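Side-chain contacts in EGF family domain-containing protein (Toxoplasma gondii, PDB 4Z80), which binds a peptide of the rhoptry neck protein RON2L1 as the apical membrane antigen AMA4, a pairing that probably serves the moving junction of host-cell invasion: residues M63-S66 and Y71-S74; K82-A87 and Y294-F299; H160-Y163 and V167-Q170; V173-F178 and T262-P267. All coordinates share one frame; numbering follows the deposited sequence.

Contact 1: M63-S66 and Y71-S74; sequences MYDS and YCQS
The side chain of Gln-73 holds the backbone of Asp-65, and the side chain of Asp-65 in turn holds the backbone of Cys-72, within a loop of this PAN-type ectodomain that runs between strand 60-62 and helix 80-84 and doubles back through a short 3-10 segment at 71-73. The path of Gln-73 tells most of the story. From CB, its chain is extended beyond CG and lies along the backbone of Asp-65. CG comes first, 3.8 Å from CB of Asp-65, an aliphatic touch. CD of Gln-73 lies 3.5 Å from N of Asp-65, and OE1 arrives 2.8 Å from that same N of Asp-65. The N-H points almost exactly at the oxygen, at 178°, yet the donor lies 43° above the plane of the amide carbonyl, so the bond is straight at the hydrogen but tilted at the acceptor. Tyr-64 lies beside the same amide, both side chains pointing the same way, with ring and amide planes turned well apart.

The carboxylate of Asp-65 reaches the other way, to the residue before Gln-73. Its CG stands anti to its own N (chi1 -166°), which extends the carboxylate toward the 3-10 segment, and OD2 of Asp-65 takes the N-H of Cys-72, with N 2.8 Å away. The donor reaches this oxygen on its anti side, though clearly out of the carboxylate plane. The other oxygen, OD1, is bonded to OG of Ser-67, so both ends of this buried group are engaged. Cys-72 is itself tied down by the disulfide to Cys-274. Apart from these bonds, the bent chain of Met-63 packs with CG 3.9 Å from CB of Cys-72 and 3.5 Å from O of Cys-72.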
loop_
_atom_site.group_PDB
_atom_site.type_symbol
_atom_site.label_atom_id
_atom_site.label_comp_id
_atom_site.label_asym_id
_atom_site.label_seq_id
_atom_site.Cartn_x
_atom_site.Cartn_y
_atom_site.Cartn_z
ATOM N N MET A 63 4.803 -8.428 -11.810
ATOM C CA MET A 63 3.459 -8.013 -12.144
ATOM C C MET A 63 2.672 -9.206 -12.677
ATOM O O MET A 63 3.119 -9.920 -13.578
ATOM C CB MET A 63 3.481 -6.876 -13.164
ATOM C CG MET A 63 2.094 -6.460 -13.671
ATOM S SD MET A 63 0.951 -5.911 -12.384
ATOM C CE MET A 63 1.620 -4.289 -11.997
ATOM N N TYR A 64 1.506 -9.420 -12.081
ATOM C CA TYR A 64 0.623 -10.517 -12.436
ATOM C C TYR A 64 -0.667 -9.921 -12.964
ATOM O O TYR A 64 -1.334 -9.163 -12.257
ATOM C CB TYR A 64 0.351 -11.397 -11.220
ATOM C CG TYR A 64 -0.620 -12.524 -11.455
ATOM C CD1 TYR A 64 -0.202 -13.706 -12.048
ATOM C CD2 TYR A 64 -1.940 -12.422 -11.050
ATOM C CE1 TYR A 64 -1.082 -14.753 -12.251
ATOM C CE2 TYR A 64 -2.834 -13.463 -11.251
ATOM C CZ TYR A 64 -2.395 -14.623 -11.849
ATOM O OH TYR A 64 -3.277 -15.661 -12.042
ATOM N N ASP A 65 -1.010 -10.255 -14.202
ATOM C CA ASP A 65 -2.229 -9.752 -14.816
ATOM C C ASP A 65 -3.011 -10.910 -15.430
ATOM O O ASP A 65 -2.648 -11.433 -16.482
ATOM C CB ASP A 65 -1.910 -8.691 -15.869
ATOM C CG ASP A 65 -3.132 -7.896 -16.280
ATOM O OD1 ASP A 65 -4.239 -8.467 -16.248
ATOM O OD2 ASP A 65 -2.991 -6.705 -16.627
ATOM N N SER A 66 -4.093 -11.291 -14.762
ATOM C CA SER A 66 -4.942 -12.382 -15.224
ATOM C C SER A 66 -6.250 -11.853 -15.813
ATOM O O SER A 66 -7.247 -12.569 -15.868
ATOM C CB SER A 66 -5.231 -13.356 -14.082
ATOM O OG SER A 66 -5.823 -12.687 -12.987
ATOM N N TYR A 71 -3.122 -7.101 -19.830
ATOM C CA TYR A 71 -2.558 -5.809 -20.227
ATOM C C TYR A 71 -1.185 -5.505 -19.642
ATOM O O TYR A 71 -0.254 -5.179 -20.369
ATOM C CB TYR A 71 -3.493 -4.670 -19.816
ATOM C CG TYR A 71 -4.875 -4.711 -20.428
ATOM C CD1 TYR A 71 -5.072 -4.381 -21.763
ATOM C CD2 TYR A 71 -5.982 -5.045 -19.665
ATOM C CE1 TYR A 71 -6.339 -4.403 -22.322
ATOM C CE2 TYR A 71 -7.248 -5.070 -20.214
ATOM C CZ TYR A 71 -7.418 -4.747 -21.545
ATOM O OH TYR A 71 -8.681 -4.764 -22.093
ATOM N N CYS A 72 -1.068 -5.589 -18.322
ATOM C CA CYS A 72 0.120 -5.076 -17.654
ATOM C C CYS A 72 1.276 -6.072 -17.662
ATOM O O CYS A 72 2.341 -5.779 -17.126
ATOM C CB CYS A 72 -0.215 -4.671 -16.215
ATOM S SG CYS A 72 -1.445 -3.329 -16.093
ATOM N N GLN A 73 1.074 -7.232 -18.283
ATOM C CA GLN A 73 2.166 -8.187 -18.500
ATOM C C GLN A 73 2.869 -7.959 -19.838
ATOM O O GLN A 73 3.899 -8.572 -20.116
ATOM C CB GLN A 73 1.649 -9.628 -18.423
ATOM C CG GLN A 73 1.435 -10.088 -16.996
ATOM C CD GLN A 73 0.937 -11.522 -16.851
ATOM O OE1 GLN A 73 0.660 -11.965 -15.739
ATOM N NE2 GLN A 73 0.808 -12.250 -17.965
ATOM N N SER A 74 2.315 -7.074 -20.657
ATOM C CA SER A 74 2.895 -6.746 -21.962
ATOM C C SER A 74 4.251 -6.065 -21.836
ATOM O O SER A 74 4.472 -5.266 -20.923
ATOM C CB SER A 74 1.956 -5.836 -22.745
ATOM O OG SER A 74 2.585 -5.360 -23.927
#

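Contact 2: K82-A87 and Y294-F299; sequences KTTVGA and YHTQDF
Thr-84 meets Thr-296 and Phe-299 where the C-terminal end of helix 80-84 docks against a long loop of the PAN-type fold, the one leading from strand 289-291 to strand 318-321. Three kinds of interaction share the work, all of them centred on one threonine.

The first is polar. The two threonine hydroxyls reach toward each other tip to tip, with OG1 of Thr-84 2.7 Å from OG1 of Thr-296 in a hydrogen bond. Asp-80, one helical turn earlier, supports both partners: its OD2 is bonded to OG1 of Thr-296, while its backbone O makes a weak bond with OG1 of Thr-84. Its OD1 is bonded to N of His-295, so the start of the same helix also fixes the course of the loop.

The second is a CH-pi contact. With OG1 of Thr-84 set between its backbone N and carbonyl carbon (chi1 58°), the methyl CG2 is left to lie over a face of Phe-299. CG2 sits 3.9 Å from the centroid of that ring and only 12° off its normal, close to the centre. Beside it, CB of Thr-84 comes within 3.6 Å of CD1 of Phe-299.

The third kind is a water bridge between the carbonyl of Thr-84, the last helical residue, and that of Asp-298. One water, lying in the plane of the Phe-299 ring at its edge, donates to O of Thr-84 at 2.8 Å and to O of Asp-298, also at 2.8 Å.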
loop_
_atom_site.group_PDB
_atom_site.type_symbol
_atom_site.label_atom_id
_atom_site.label_comp_id
_atom_site.label_asym_id
_atom_site.label_seq_id
_atom_site.Cartn_x
_atom_site.Cartn_y
_atom_site.Cartn_z
ATOM N N LYS A 82 10.094 -0.784 -13.563
ATOM C CA LYS A 82 11.019 -1.146 -14.640
ATOM C C LYS A 82 12.198 -0.178 -14.657
ATOM O O LYS A 82 13.351 -0.587 -14.807
ATOM C CB LYS A 82 10.319 -1.151 -15.994
ATOM C CG LYS A 82 9.427 -2.343 -16.170
ATOM C CD LYS A 82 9.118 -2.574 -17.637
ATOM C CE LYS A 82 7.655 -2.390 -17.923
ATOM N NZ LYS A 82 7.265 -3.159 -19.148
ATOM N N THR A 83 11.904 1.096 -14.460
ATOM C CA THR A 83 12.932 2.130 -14.453
ATOM C C THR A 83 13.724 2.156 -13.152
ATOM O O THR A 83 14.945 2.271 -13.166
ATOM C CB THR A 83 12.306 3.516 -14.677
ATOM O OG1 THR A 83 11.717 3.560 -15.980
ATOM C CG2 THR A 83 13.350 4.635 -14.556
ATOM N N THR A 84 13.032 2.054 -12.024
ATOM C CA THR A 84 13.672 2.251 -10.738
ATOM C C THR A 84 14.327 0.995 -10.179
ATOM O O THR A 84 15.269 1.099 -9.398
ATOM C CB THR A 84 12.663 2.746 -9.709
ATOM O OG1 THR A 84 11.607 1.784 -9.611
ATOM C CG2 THR A 84 12.093 4.117 -10.110
ATOM N N VAL A 85 13.827 -0.180 -10.560
ATOM C CA VAL A 85 14.322 -1.449 -10.014
ATOM C C VAL A 85 14.905 -2.361 -11.097
ATOM O O VAL A 85 15.815 -3.147 -10.820
ATOM C CB VAL A 85 13.199 -2.208 -9.259
ATOM C CG1 VAL A 85 13.766 -3.446 -8.538
ATOM C CG2 VAL A 85 12.509 -1.274 -8.267
ATOM N N GLY A 86 14.399 -2.252 -12.321
ATOM C CA GLY A 86 14.938 -3.011 -13.440
ATOM C C GLY A 86 14.081 -4.179 -13.884
ATOM O O GLY A 86 14.491 -4.959 -14.747
ATOM N N ALA A 87 12.893 -4.304 -13.307
ATOM C CA ALA A 87 11.971 -5.382 -13.642
ATOM C C ALA A 87 10.557 -4.876 -13.432
ATOM O O ALA A 87 10.345 -3.991 -12.605
ATOM C CB ALA A 87 12.229 -6.606 -12.793
ATOM N N TYR A 294 2.415 4.263 -7.537
ATOM C CA TYR A 294 3.709 3.650 -7.824
ATOM C C TYR A 294 3.986 2.465 -6.906
ATOM O O TYR A 294 3.677 2.509 -5.705
ATOM C CB TYR A 294 4.829 4.674 -7.655
ATOM C CG TYR A 294 4.853 5.835 -8.627
ATOM C CD1 TYR A 294 4.557 5.660 -9.972
ATOM C CD2 TYR A 294 5.206 7.105 -8.195
ATOM C CE1 TYR A 294 4.611 6.729 -10.864
ATOM C CE2 TYR A 294 5.273 8.177 -9.074
ATOM C CZ TYR A 294 4.972 7.982 -10.407
ATOM O OH TYR A 294 5.030 9.053 -11.295
ATOM N N HIS A 295 4.579 1.419 -7.479
ATOM C CA HIS A 295 4.994 0.228 -6.741
ATOM C C HIS A 295 6.363 0.391 -6.090
ATOM O O HIS A 295 6.680 -0.302 -5.124
ATOM C CB HIS A 295 5.029 -0.986 -7.657
ATOM C CG HIS A 295 3.697 -1.349 -8.225
ATOM N ND1 HIS A 295 2.745 -2.041 -7.508
ATOM C CD2 HIS A 295 3.158 -1.112 -9.443
ATOM C CE1 HIS A 295 1.675 -2.217 -8.266
ATOM N NE2 HIS A 295 1.901 -1.665 -9.444
ATOM N N THR A 296 7.164 1.304 -6.629
ATOM C CA THR A 296 8.512 1.551 -6.119
ATOM C C THR A 296 8.460 1.881 -4.633
ATOM O O THR A 296 7.642 2.690 -4.199
ATOM C CB THR A 296 9.182 2.720 -6.890
ATOM O OG1 THR A 296 9.327 2.377 -8.274
ATOM C CG2 THR A 296 10.555 3.021 -6.329
ATOM N N GLN A 297 9.345 1.263 -3.855
ATOM C CA GLN A 297 9.457 1.580 -2.433
ATOM C C GLN A 297 10.800 2.213 -2.052
ATOM O O GLN A 297 10.902 2.872 -1.027
ATOM C CB GLN A 297 9.216 0.312 -1.619
ATOM C CG GLN A 297 7.753 -0.127 -1.635
ATOM C CD GLN A 297 7.611 -1.630 -1.577
ATOM O OE1 GLN A 297 7.850 -2.244 -0.539
ATOM N NE2 GLN A 297 7.268 -2.236 -2.706
ATOM N N ASP A 298 11.816 2.030 -2.893
ATOM C CA ASP A 298 13.151 2.586 -2.645
ATOM C C ASP A 298 13.790 2.938 -3.979
ATOM O O ASP A 298 13.798 2.117 -4.893
ATOM C CB ASP A 298 14.022 1.578 -1.880
ATOM C CG ASP A 298 15.293 2.194 -1.310
ATOM O OD1 ASP A 298 16.238 2.451 -2.080
ATOM O OD2 ASP A 298 15.361 2.383 -0.076
ATOM N N PHE A 299 14.329 4.145 -4.089
ATOM C CA PHE A 299 15.061 4.561 -5.284
ATOM C C PHE A 299 16.118 5.544 -4.826
ATOM O O PHE A 299 15.806 6.544 -4.186
ATOM C CB PHE A 299 14.132 5.187 -6.328
ATOM C CG PHE A 299 14.800 5.472 -7.656
ATOM C CD1 PHE A 299 15.506 4.479 -8.313
ATOM C CD2 PHE A 299 14.699 6.717 -8.254
ATOM C CE1 PHE A 299 16.111 4.727 -9.532
ATOM C CE2 PHE A 299 15.303 6.970 -9.476
ATOM C CZ PHE A 299 16.013 5.971 -10.113
HETATM O O HOH W 1 15.655 0.866 -6.645
#

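Contact 3: H160-Y163 and V167-Q170; sequences HCPY and VYRQ
Val-167 turns CG1 anti to its backbone N (chi1 173°), and Tyr-168 does the same with its CG (chi1 -171°); between them these two torsions prepare a seat for Pro-162. A cis peptide bond precedes the proline as the chain leaves strand 160-161, and its pyrrolidine ring packs against the first full turn of helix 165-172. The contact is wholly apolar.

Each part of the proline ring has its own neighbour. CB of Pro-162 packs on the valine branch, 3.7 Å from CG1 of Val-167 and 3.8 Å from CB of Val-167. One atom further round, CG of Pro-162 lies 3.9 Å from CB of Tyr-168 and 4.1 Å from CD1 of Tyr-168. Proline and tyrosine thus run side by side, both pointing the same way, and the proline carbon approaches the aromatic ring obliquely at its base. The other valine methyl, CG2 of Val-167, faces the backbone instead, 4.3 Å from N of Tyr-163.

OD1 of Asn-164 accepts from N of Val-167 at the start of the helix, and Met-172 further along adds to the packing on Pro-162. The disulfide from Cys-161 to Cys-265 ties the end of the strand to segment 262-267. Both segments also meet the RON2L1 peptide: OH of Tyr-163 is bonded to OG of Ser-18 of the peptide chain, and Val-167 packs on Gln-10 of that chain. The arrangement is a short connection from strand 160-161 to helix 165-172 that forms part of the peptide-binding groove of an AMA protein.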
loop_
_atom_site.group_PDB
_atom_site.type_symbol
_atom_site.label_atom_id
_atom_site.label_comp_id
_atom_site.label_asym_id
_atom_site.label_seq_id
_atom_site.Cartn_x
_atom_site.Cartn_y
_atom_site.Cartn_z
ATOM N N HIS A 160 -17.499 7.739 -13.455
ATOM C CA HIS A 160 -17.673 6.612 -12.548
ATOM C C HIS A 160 -17.028 5.368 -13.140
ATOM O O HIS A 160 -16.694 5.327 -14.325
ATOM C CB HIS A 160 -19.163 6.367 -12.267
ATOM C CG HIS A 160 -19.946 5.996 -13.486
ATOM N ND1 HIS A 160 -20.325 6.922 -14.434
ATOM C CD2 HIS A 160 -20.415 4.800 -13.917
ATOM C CE1 HIS A 160 -20.991 6.310 -15.400
ATOM N NE2 HIS A 160 -21.060 5.023 -15.111
ATOM N N CYS A 161 -16.840 4.369 -12.286
ATOM C CA CYS A 161 -16.232 3.110 -12.661
ATOM C C CYS A 161 -17.122 1.953 -12.198
ATOM O O CYS A 161 -17.514 1.916 -11.035
ATOM C CB CYS A 161 -14.841 2.991 -12.038
ATOM S SG CYS A 161 -14.053 1.423 -12.432
ATOM N N PRO A 162 -17.453 1.012 -13.100
ATOM C CA PRO A 162 -17.102 0.937 -14.524
ATOM C C PRO A 162 -17.897 1.952 -15.335
ATOM O O PRO A 162 -19.117 2.018 -15.169
ATOM C CB PRO A 162 -17.482 -0.497 -14.906
ATOM C CG PRO A 162 -18.604 -0.828 -13.981
ATOM C CD PRO A 162 -18.269 -0.144 -12.682
ATOM N N TYR A 163 -17.237 2.733 -16.182
ATOM C CA TYR A 163 -17.939 3.809 -16.880
ATOM C C TYR A 163 -18.967 3.265 -17.877
ATOM O O TYR A 163 -20.023 3.872 -18.069
ATOM C CB TYR A 163 -16.965 4.741 -17.608
ATOM C CG TYR A 163 -17.700 5.764 -18.455
ATOM C CD1 TYR A 163 -18.273 6.890 -17.876
ATOM C CD2 TYR A 163 -17.858 5.578 -19.822
ATOM C CE1 TYR A 163 -18.967 7.814 -18.638
ATOM C CE2 TYR A 163 -18.546 6.497 -20.593
ATOM C CZ TYR A 163 -19.098 7.609 -19.998
ATOM O OH TYR A 163 -19.792 8.511 -20.777
ATOM N N VAL A 167 -16.393 -2.126 -19.921
ATOM C CA VAL A 167 -15.378 -2.123 -18.869
ATOM C C VAL A 167 -15.686 -3.274 -17.914
ATOM O O VAL A 167 -14.813 -4.085 -17.596
ATOM C CB VAL A 167 -15.343 -0.781 -18.089
ATOM C CG1 VAL A 167 -14.402 -0.859 -16.884
ATOM C CG2 VAL A 167 -14.935 0.370 -18.992
ATOM N N TYR A 168 -16.941 -3.360 -17.481
ATOM C CA TYR A 168 -17.337 -4.384 -16.527
ATOM C C TYR A 168 -17.280 -5.788 -17.110
ATOM O O TYR A 168 -16.752 -6.700 -16.480
ATOM C CB TYR A 168 -18.749 -4.121 -15.993
ATOM C CG TYR A 168 -19.084 -5.046 -14.850
ATOM C CD1 TYR A 168 -18.415 -4.940 -13.642
ATOM C CD2 TYR A 168 -20.038 -6.047 -14.988
ATOM C CE1 TYR A 168 -18.694 -5.787 -12.593
ATOM C CE2 TYR A 168 -20.330 -6.900 -13.936
ATOM C CZ TYR A 168 -19.649 -6.766 -12.741
ATOM O OH TYR A 168 -19.913 -7.607 -11.682
ATOM N N ARG A 169 -17.807 -5.977 -18.314
ATOM C CA ARG A 169 -17.989 -7.332 -18.819
ATOM C C ARG A 169 -16.767 -7.882 -19.566
ATOM O O ARG A 169 -16.553 -9.097 -19.574
ATOM C CB ARG A 169 -19.239 -7.383 -19.702
ATOM C CG ARG A 169 -20.524 -7.377 -18.872
ATOM C CD ARG A 169 -21.789 -7.012 -19.644
ATOM N NE ARG A 169 -21.663 -7.113 -21.094
ATOM C CZ ARG A 169 -22.659 -6.865 -21.941
ATOM N NH1 ARG A 169 -22.462 -6.977 -23.249
ATOM N NH2 ARG A 169 -23.852 -6.506 -21.477
ATOM N N GLN A 170 -15.954 -7.006 -20.159
ATOM C CA GLN A 170 -14.800 -7.439 -20.951
ATOM C C GLN A 170 -13.488 -7.381 -20.171
ATOM O O GLN A 170 -12.540 -8.096 -20.505
ATOM C CB GLN A 170 -14.618 -6.584 -22.210
ATOM C CG GLN A 170 -15.878 -6.019 -22.828
ATOM C CD GLN A 170 -16.383 -6.856 -23.961
ATOM O OE1 GLN A 170 -16.447 -8.083 -23.866
ATOM N NE2 GLN A 170 -16.743 -6.198 -25.056
#

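Contact 4: V173-F178 and T262-P267; sequences VTDKEF and TTHCWP
His-264 gives its NE2-H to the carboxylate of Asp-175 in a buried pair that is essentially the whole contact, one polar bond bridging two loops that otherwise stay apart. NE2 of His-264 stands 2.8 Å from OD2 of Asp-175, with an angle of 155° at the hydrogen. The oxygen uses its anti lone pair, turned away from the other carboxylate oxygen, and lies at the edge of the imidazole, 16° out of its plane. The two flat groups are far from coplanar, their planes 66° apart.

Several partners keep the pair in place. OD1 of Asp-175 accepts from N of Glu-177 at 2.9 Å, an Asx turn laid over the type I turn from Asp-175 to Phe-178. OD1 is also bonded to OG of Ser-66, so this oxygen is held by its own loop and by segment 63-66 while OD2 reaches across. OD2 also forms a salt bridge with Arg-276, whose guanidinium is shared with Glu-177; this charge probably helps to keep Asp-175 ionised. The imidazole, in turn, has the methyl CG2 of Thr-263 over the centre of one face.

His-264 belongs to the 3-10 segment 263-265, which follows helix 252-262. The backbone here faces the RON2L1 peptide, O of His-264 being bonded to OG of Ser-11 of the peptide chain. The end of helix 165-172 lies alongside, its Asp-171 and Met-172 packing on the histidine, so the bond ties the chain leaving one helix to the chain leaving the other.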
loop_
_atom_site.group_PDB
_atom_site.type_symbol
_atom_site.label_atom_id
_atom_site.label_comp_id
_atom_site.label_asym_id
_atom_site.label_seq_id
_atom_site.Cartn_x
_atom_site.Cartn_y
_atom_site.Cartn_z
ATOM N N VAL A 173 -15.149 -8.655 -15.137
ATOM C CA VAL A 173 -15.721 -9.951 -14.757
ATOM C C VAL A 173 -14.903 -11.144 -15.245
ATOM O O VAL A 173 -14.926 -12.206 -14.620
ATOM C CB VAL A 173 -17.176 -10.114 -15.271
ATOM C CG1 VAL A 173 -18.069 -9.082 -14.641
ATOM C CG2 VAL A 173 -17.227 -10.053 -16.771
ATOM N N THR A 174 -14.183 -10.974 -16.347
ATOM C CA THR A 174 -13.369 -12.050 -16.904
ATOM C C THR A 174 -11.910 -12.001 -16.416
ATOM O O THR A 174 -11.051 -12.724 -16.926
ATOM C CB THR A 174 -13.393 -12.019 -18.442
ATOM O OG1 THR A 174 -12.975 -10.731 -18.912
ATOM C CG2 THR A 174 -14.801 -12.304 -18.959
ATOM N N ASP A 175 -11.649 -11.149 -15.427
ATOM C CA ASP A 175 -10.354 -11.082 -14.749
ATOM C C ASP A 175 -10.359 -12.086 -13.607
ATOM O O ASP A 175 -11.214 -12.012 -12.726
ATOM C CB ASP A 175 -10.116 -9.654 -14.233
ATOM C CG ASP A 175 -8.712 -9.431 -13.673
ATOM O OD1 ASP A 175 -8.064 -10.387 -13.184
ATOM O OD2 ASP A 175 -8.270 -8.260 -13.707
ATOM N N LYS A 176 -9.401 -13.008 -13.601
ATOM C CA LYS A 176 -9.399 -14.076 -12.608
ATOM C C LYS A 176 -9.142 -13.569 -11.185
ATOM O O LYS A 176 -9.396 -14.289 -10.218
ATOM C CB LYS A 176 -8.370 -15.141 -12.996
ATOM C CG LYS A 176 -8.692 -15.791 -14.336
ATOM C CD LYS A 176 -7.862 -17.037 -14.597
ATOM C CE LYS A 176 -8.287 -17.695 -15.902
ATOM N NZ LYS A 176 -7.640 -19.020 -16.116
ATOM N N GLU A 177 -8.685 -12.324 -11.051
ATOM C CA GLU A 177 -8.501 -11.727 -9.726
ATOM C C GLU A 177 -9.711 -10.918 -9.260
ATOM O O GLU A 177 -9.779 -10.502 -8.105
ATOM C CB GLU A 177 -7.254 -10.834 -9.708
ATOM C CG GLU A 177 -5.964 -11.626 -9.772
ATOM C CD GLU A 177 -4.790 -10.868 -9.197
ATOM O OE1 GLU A 177 -4.351 -9.884 -9.828
ATOM O OE2 GLU A 177 -4.311 -11.257 -8.110
ATOM N N PHE A 178 -10.657 -10.681 -10.162
ATOM C CA PHE A 178 -11.842 -9.905 -9.835
ATOM C C PHE A 178 -12.931 -10.822 -9.300
ATOM O O PHE A 178 -13.061 -11.956 -9.749
ATOM C CB PHE A 178 -12.339 -9.159 -11.070
ATOM C CG PHE A 178 -13.454 -8.181 -10.794
ATOM C CD1 PHE A 178 -13.168 -6.881 -10.421
ATOM C CD2 PHE A 178 -14.784 -8.556 -10.933
ATOM C CE1 PHE A 178 -14.175 -5.970 -10.174
ATOM C CE2 PHE A 178 -15.806 -7.649 -10.680
ATOM C CZ PHE A 178 -15.502 -6.356 -10.305
ATOM N N THR A 262 -10.261 -1.942 -8.179
ATOM C CA THR A 262 -10.311 -0.726 -8.998
ATOM C C THR A 262 -9.271 -0.647 -10.120
ATOM O O THR A 262 -9.198 0.362 -10.810
ATOM C CB THR A 262 -10.154 0.545 -8.128
ATOM O OG1 THR A 262 -8.973 0.451 -7.314
ATOM C CG2 THR A 262 -11.366 0.732 -7.236
ATOM N N THR A 263 -8.482 -1.703 -10.315
ATOM C CA THR A 263 -7.504 -1.745 -11.401
ATOM C C THR A 263 -8.055 -1.267 -12.746
ATOM O O THR A 263 -7.443 -0.435 -13.419
ATOM C CB THR A 263 -6.957 -3.182 -11.563
ATOM O OG1 THR A 263 -6.115 -3.492 -10.440
ATOM C CG2 THR A 263 -6.172 -3.367 -12.868
ATOM N N HIS A 264 -9.214 -1.781 -13.141
ATOM C CA HIS A 264 -9.708 -1.503 -14.488
ATOM C C HIS A 264 -10.392 -0.148 -14.616
ATOM O O HIS A 264 -10.836 0.220 -15.700
ATOM C CB HIS A 264 -10.648 -2.617 -14.939
ATOM C CG HIS A 264 -9.949 -3.926 -15.095
ATOM N ND1 HIS A 264 -8.929 -4.110 -16.001
ATOM C CD2 HIS A 264 -10.083 -5.096 -14.430
ATOM C CE1 HIS A 264 -8.471 -5.344 -15.899
ATOM N NE2 HIS A 264 -9.156 -5.964 -14.954
ATOM N N CYS A 265 -10.459 0.593 -13.516
ATOM C CA CYS A 265 -10.965 1.962 -13.534
ATOM C C CYS A 265 -9.977 2.931 -14.169
ATOM O O CYS A 265 -10.350 4.042 -14.530
ATOM C CB CYS A 265 -11.280 2.433 -12.117
ATOM S SG CYS A 265 -12.426 1.380 -11.197
ATOM N N TRP A 266 -8.715 2.517 -14.283
ATOM C CA TRP A 266 -7.671 3.387 -14.810
ATOM C C TRP A 266 -7.403 3.071 -16.267
ATOM O O TRP A 266 -7.475 1.913 -16.682
ATOM C CB TRP A 266 -6.378 3.243 -14.004
ATOM C CG TRP A 266 -6.606 3.308 -12.544
ATOM C CD1 TRP A 266 -6.395 2.308 -11.646
ATOM C CD2 TRP A 266 -7.102 4.424 -11.794
ATOM N NE1 TRP A 266 -6.720 2.729 -10.383
ATOM C CE2 TRP A 266 -7.158 4.026 -10.445
ATOM C CE3 TRP A 266 -7.499 5.724 -12.129
ATOM C CZ2 TRP A 266 -7.595 4.879 -9.428
ATOM C CZ3 TRP A 266 -7.932 6.571 -11.116
ATOM C CH2 TRP A 266 -7.977 6.146 -9.786
ATOM N N PRO A 267 -7.073 4.097 -17.059
ATOM C CA PRO A 267 -6.837 3.854 -18.480
ATOM C C PRO A 267 -5.465 3.250 -18.744
ATOM O O PRO A 267 -4.489 3.626 -18.086
ATOM C CB PRO A 267 -6.934 5.249 -19.086
ATOM C CG PRO A 267 -6.438 6.137 -18.015
ATOM C CD PRO A 267 -6.885 5.518 -16.711
#

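How the contacts relate
Contacts 1, 3 and 4 lie on the same side of the chain's centre; contact 2 reaches the group only through contact 1, where Met-63 meets His-295, and lies about 17 Å from contact 3 between nearest atoms. All four are largely buried, though Gln-73 of contact 1 is exposed. Contact 3 lies on helix 165-172 and contact 4 begins just after it; the Cys-161 to Cys-265 disulfide joins them. Contact 4 also joins contact 1 through Ser-66. Contacts 1, 3 and 4 all touch the peptide chain, contact 2 does not. Their chemistry differs: carboxylate and amide bonds in contact 1, a carboxylate and an imidazole in contact 4, hydroxyls and a ring face in contact 2, and purely apolar packing in contact 3.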